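Local coordinates for protein deferrochelatase (Vibrio cholerae, PDB 5DE0) that binds heme b and, as a member of the dye-decolorizing (DyP-type) peroxidase family, probably acts as a peroxidase, at residues 64-67 / 68-72; 188-191 / 192-195. All blocks are in the same frame, centred on the assembly; numbering follows the deposited sequence.

Contact 1: residues 64-67 / 68-72; sequences KGFW and SHFEM
Phe70 turns back against Trp67 and Phe66 of the short helix 64-67, and its side chain can be followed outward atom by atom. CB rests on the backbone, 3.3 Å from Trp67 O. Because CG is anti to the carbonyl carbon (chi1 -72°), the ring is carried back over the turn rather than onward with the chain. CD2 then comes down over one face of the indole, 3.7 Å from Trp67 CD2 and displaced toward the rim, with the planes at 89°: an edge-to-face pair. At the tip the roles change. CZ meets Phe66 CE2 at 3.7 Å, and here Phe66 offers its edge to the Phe70 face in an offset edge-to-face contact.

The backbone makes this return possible. A type I turn runs from Trp67 to Phe70, closed by Phe70 N to Trp67 O at 3.0 Å, and one residue earlier His69 N bonds to Phe66 O at 3.2 Å. The His69 ring lies nearly parallel to that of Phe66 but slid aside, with little overlap. Beyond residues 64-72, Phe62 adds another edge-to-face partner to Phe70, Leu34 of helix 30-38 packs on it, and Trp67 NE1 bonds to Ala73 O. The chemistry is therefore that of an aromatic cluster: perpendicular ring contacts direct C-H edges at pi faces, while the buried indole N-H is satisfied by a backbone carbonyl.

Contact 2: residues 188-191 / 192-195; sequences RLNL and AAQE
Asn190 meets Ala193 in an N-cap, the motif that opens helix 191-198 in the C-terminal family region of this peroxidase.

Among the polar contacts, the capping bond runs from Ala193 N to Asn190 OD1, 3.1 Å long and fairly straight at 157° about the hydrogen. The donor stands well above the plane of the side-chain carbonyl. With chi1 at 58°, the Asn190 CG sits between its own backbone N and carbonyl carbon, which swings OD1 round to the first turn. Two backbone bonds continue the helix: Gln194 N to Asn190 O at 2.9 Å, and Glu195 N to Leu191 O. Thus Asn190 receives one N-H through its side chain and another through its main chain.

Apolar packing lies beside the cap. Leu189, just ahead of it, sets its CB 3.8 Å from Gln194 CG and its CD2 4.1 Å from Ala193 CB, while its side chain also touches Phe280.

Gln194 and Glu195 extend beyond CG to polar partners elsewhere. Gln194 is held at both ends of its amide, NE2 giving a bond to Trp186 O and OE1 receiving one from Lys202 NZ. The Glu195 carboxylate accepts from Lys202 N through OE2, and that same oxygen lies 3.5 Å from Leu191 CD1.

From the N terminus, the chain runs through strand 18-26, helices 30-38 and 40-50 and strand 57-62 before contact 1 turns it out of the short helix 64-67 into the loop leading to strand 84-86. That turn packs on helix 30-38; it and the residue after it also meet the C-terminal tail, through backbone bonds of His69 to Lys303 and of Glu71 to Thr301. Some 115 residues later, contact 2 marks the passage from helix 183-188 to helix 191-198. Contacts 1 and 2, their centres about 46 Å apart, follow in series without enclosing or crossing. Contact 1 lies in the N-terminal family region and contact 2 in the C-terminal one, the side chain of Glu195 about 10 Å from the heme.

Contact 1: residues 64-67 / 68-72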
loop_
_atom_site.group_PDB
_atom_site.type_symbol
_atom_site.label_atom_id
_atom_site.label_comp_id
_atom_site.label_asym_id
_atom_site.label_seq_id
_atom_site.Cartn_x
_atom_site.Cartn_y
_atom_site.Cartn_z
ATOM N N LYS B 64 -18.753 -17.668 11.124
ATOM C CA LYS B 64 -19.645 -18.677 11.677
ATOM C C LYS B 64 -18.863 -19.783 12.380
ATOM O O LYS B 64 -19.222 -20.205 13.486
ATOM C CB LYS B 64 -20.522 -19.270 10.571
ATOM C CG LYS B 64 -21.250 -20.548 10.970
ATOM C CD LYS B 64 -22.291 -20.290 12.048
ATOM C CE LYS B 64 -23.108 -21.543 12.334
ATOM N NZ LYS B 64 -24.181 -21.282 13.330
ATOM N N GLY B 65 -17.796 -20.245 11.733
ATOM C CA GLY B 65 -16.986 -21.320 12.272
ATOM C C GLY B 65 -16.301 -20.960 13.577
ATOM O O GLY B 65 -16.234 -21.782 14.493
ATOM N N PHE B 66 -15.798 -19.734 13.671
ATOM C CA PHE B 66 -15.099 -19.297 14.872
ATOM C C PHE B 66 -16.069 -18.928 15.988
ATOM O O PHE B 66 -15.697 -18.920 17.162
ATOM C CB PHE B 66 -14.185 -18.108 14.556
ATOM C CG PHE B 66 -13.286 -17.711 15.700
ATOM C CD1 PHE B 66 -12.104 -18.397 15.932
ATOM C CD2 PHE B 66 -13.616 -16.650 16.538
ATOM C CE1 PHE B 66 -11.267 -18.043 16.987
ATOM C CE2 PHE B 66 -12.780 -16.292 17.594
ATOM C CZ PHE B 66 -11.606 -16.990 17.815
ATOM N N TRP B 67 -17.306 -18.609 15.624
ATOM C CA TRP B 67 -18.289 -18.208 16.617
ATOM C C TRP B 67 -18.690 -19.382 17.512
ATOM O O TRP B 67 -19.187 -19.181 18.618
ATOM C CB TRP B 67 -19.522 -17.605 15.942
ATOM C CG TRP B 67 -20.257 -16.650 16.836
ATOM C CD1 TRP B 67 -21.065 -16.969 17.888
ATOM C CD2 TRP B 67 -20.239 -15.217 16.770
ATOM N NE1 TRP B 67 -21.553 -15.830 18.478
ATOM C CE2 TRP B 67 -21.061 -14.740 17.810
ATOM C CE3 TRP B 67 -19.609 -14.295 15.932
ATOM C CZ2 TRP B 67 -21.268 -13.372 18.032
ATOM C CZ3 TRP B 67 -19.814 -12.949 16.152
ATOM C CH2 TRP B 67 -20.635 -12.496 17.192
ATOM N N SER B 68 -18.472 -20.603 17.033
ATOM C CA SER B 68 -18.770 -21.791 17.817
ATOM C C SER B 68 -17.954 -21.819 19.103
ATOM O O SER B 68 -18.413 -22.326 20.125
ATOM C CB SER B 68 -18.500 -23.044 16.995
ATOM O OG SER B 68 -19.378 -23.109 15.893
ATOM N N HIS B 69 -16.743 -21.273 19.039
ATOM C CA HIS B 69 -15.853 -21.205 20.188
ATOM C C HIS B 69 -16.402 -20.300 21.293
ATOM O O HIS B 69 -15.990 -20.406 22.446
ATOM C CB HIS B 69 -14.475 -20.708 19.750
ATOM C CG HIS B 69 -13.723 -21.672 18.883
ATOM N ND1 HIS B 69 -14.134 -22.007 17.610
ATOM C CD2 HIS B 69 -12.581 -22.364 19.103
ATOM C CE1 HIS B 69 -13.277 -22.868 17.085
ATOM N NE2 HIS B 69 -12.325 -23.099 17.972
ATOM N N PHE B 70 -17.327 -19.414 20.936
ATOM C CA PHE B 70 -17.898 -18.467 21.894
ATOM C C PHE B 70 -18.967 -19.102 22.776
ATOM O O PHE B 70 -19.627 -20.055 22.372
ATOM C CB PHE B 70 -18.493 -17.263 21.162
ATOM C CG PHE B 70 -17.467 -16.348 20.570
ATOM C CD1 PHE B 70 -16.265 -16.103 21.225
ATOM C CD2 PHE B 70 -17.695 -15.737 19.348
ATOM C CE1 PHE B 70 -15.313 -15.257 20.669
ATOM C CE2 PHE B 70 -16.749 -14.896 18.791
ATOM C CZ PHE B 70 -15.559 -14.657 19.451
ATOM N N GLU B 71 -19.128 -18.571 23.985
ATOM C CA GLU B 71 -20.211 -18.989 24.867
ATOM C C GLU B 71 -21.521 -18.374 24.394
ATOM O O GLU B 71 -22.569 -19.024 24.415
ATOM C CB GLU B 71 -19.931 -18.582 26.315
ATOM C CG GLU B 71 -18.778 -19.336 26.969
ATOM C CD GLU B 71 -18.576 -18.942 28.423
ATOM O OE1 GLU B 71 -19.221 -17.967 28.866
ATOM O OE2 GLU B 71 -17.781 -19.605 29.123
ATOM N N MET B 72 -21.450 -17.109 23.986
ATOM C CA MET B 72 -22.590 -16.408 23.410
ATOM C C MET B 72 -23.110 -17.141 22.175
ATOM O O MET B 72 -22.336 -17.576 21.325
ATOM C CB MET B 72 -22.207 -14.966 23.058
ATOM C CG MET B 72 -23.164 -14.270 22.098
ATOM S SD MET B 72 -24.867 -14.181 22.695
ATOM C CE MET B 72 -24.646 -13.274 24.225
#

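Contact 2: residues 188-191 / 192-195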
loop_
_atom_site.group_PDB
_atom_site.type_symbol
_atom_site.label_atom_id
_atom_site.label_comp_id
_atom_site.label_asym_id
_atom_site.label_seq_id
_atom_site.Cartn_x
_atom_site.Cartn_y
_atom_site.Cartn_z
ATOM N N ARG B 188 -10.918 -1.968 -23.438
ATOM C CA ARG B 188 -11.318 -2.177 -24.826
ATOM C C ARG B 188 -12.703 -1.598 -25.102
ATOM O O ARG B 188 -12.956 -1.060 -26.179
ATOM C CB ARG B 188 -11.298 -3.668 -25.179
ATOM C CG ARG B 188 -9.973 -4.365 -24.910
ATOM C CD ARG B 188 -9.738 -5.503 -25.896
ATOM N NE ARG B 188 -10.940 -6.305 -26.117
ATOM C CZ ARG B 188 -11.201 -7.455 -25.504
ATOM N NH1 ARG B 188 -10.341 -7.954 -24.626
ATOM N NH2 ARG B 188 -12.324 -8.112 -25.770
ATOM N N LEU B 189 -13.596 -1.707 -24.123
ATOM C CA LEU B 189 -14.960 -1.214 -24.273
ATOM C C LEU B 189 -15.023 0.310 -24.249
ATOM O O LEU B 189 -14.305 0.963 -23.490
ATOM C CB LEU B 189 -15.865 -1.785 -23.177
ATOM C CG LEU B 189 -16.407 -3.204 -23.372
ATOM C CD1 LEU B 189 -15.307 -4.257 -23.266
ATOM C CD2 LEU B 189 -17.525 -3.486 -22.376
ATOM N N ASN B 190 -15.890 0.871 -25.084
ATOM C CA ASN B 190 -16.082 2.314 -25.135
ATOM C C ASN B 190 -16.944 2.805 -23.977
ATOM O O ASN B 190 -17.472 2.003 -23.206
ATOM C CB ASN B 190 -16.712 2.718 -26.467
ATOM C CG ASN B 190 -18.047 2.039 -26.709
ATOM O OD1 ASN B 190 -19.101 2.577 -26.369
ATOM N ND2 ASN B 190 -18.009 0.848 -27.299
ATOM N N LEU B 191 -17.082 4.123 -23.866
ATOM C CA LEU B 191 -17.838 4.748 -22.783
ATOM C C LEU B 191 -19.260 4.205 -22.662
ATOM O O LEU B 191 -19.681 3.782 -21.584
ATOM C CB LEU B 191 -17.887 6.264 -22.982
ATOM C CG LEU B 191 -18.722 7.050 -21.969
ATOM C CD1 LEU B 191 -18.058 7.017 -20.605
ATOM C CD2 LEU B 191 -18.937 8.481 -22.437
ATOM N N ALA B 192 -19.992 4.219 -23.772
ATOM C CA ALA B 192 -21.383 3.783 -23.785
ATOM C C ALA B 192 -21.510 2.317 -23.387
ATOM O O ALA B 192 -22.395 1.952 -22.616
ATOM C CB ALA B 192 -21.996 4.014 -25.156
ATOM N N ALA B 193 -20.618 1.485 -23.918
ATOM C CA ALA B 193 -20.620 0.054 -23.627
ATOM C C ALA B 193 -20.324 -0.217 -22.155
ATOM O O ALA B 193 -20.941 -1.088 -21.536
ATOM C CB ALA B 193 -19.612 -0.664 -24.510
ATOM N N GLN B 194 -19.373 0.530 -21.601
ATOM C CA GLN B 194 -19.017 0.393 -20.193
ATOM C C GLN B 194 -20.185 0.795 -19.302
ATOM O O GLN B 194 -20.406 0.202 -18.247
ATOM C CB GLN B 194 -17.787 1.239 -19.859
ATOM C CG GLN B 194 -16.484 0.722 -20.454
ATOM C CD GLN B 194 -15.264 1.422 -19.878
ATOM O OE1 GLN B 194 -15.385 2.424 -19.170
ATOM N NE2 GLN B 194 -14.082 0.894 -20.172
ATOM N N GLU B 195 -20.934 1.803 -19.737
ATOM C CA GLU B 195 -22.097 2.262 -18.989
ATOM C C GLU B 195 -23.216 1.229 -19.031
ATOM O O GLU B 195 -24.053 1.172 -18.131
ATOM C CB GLU B 195 -22.590 3.602 -19.532
ATOM C CG GLU B 195 -21.644 4.757 -19.254
ATOM C CD GLU B 195 -22.135 6.065 -19.831
ATOM O OE1 GLU B 195 -23.225 6.075 -20.438
ATOM O OE2 GLU B 195 -21.430 7.084 -19.675
#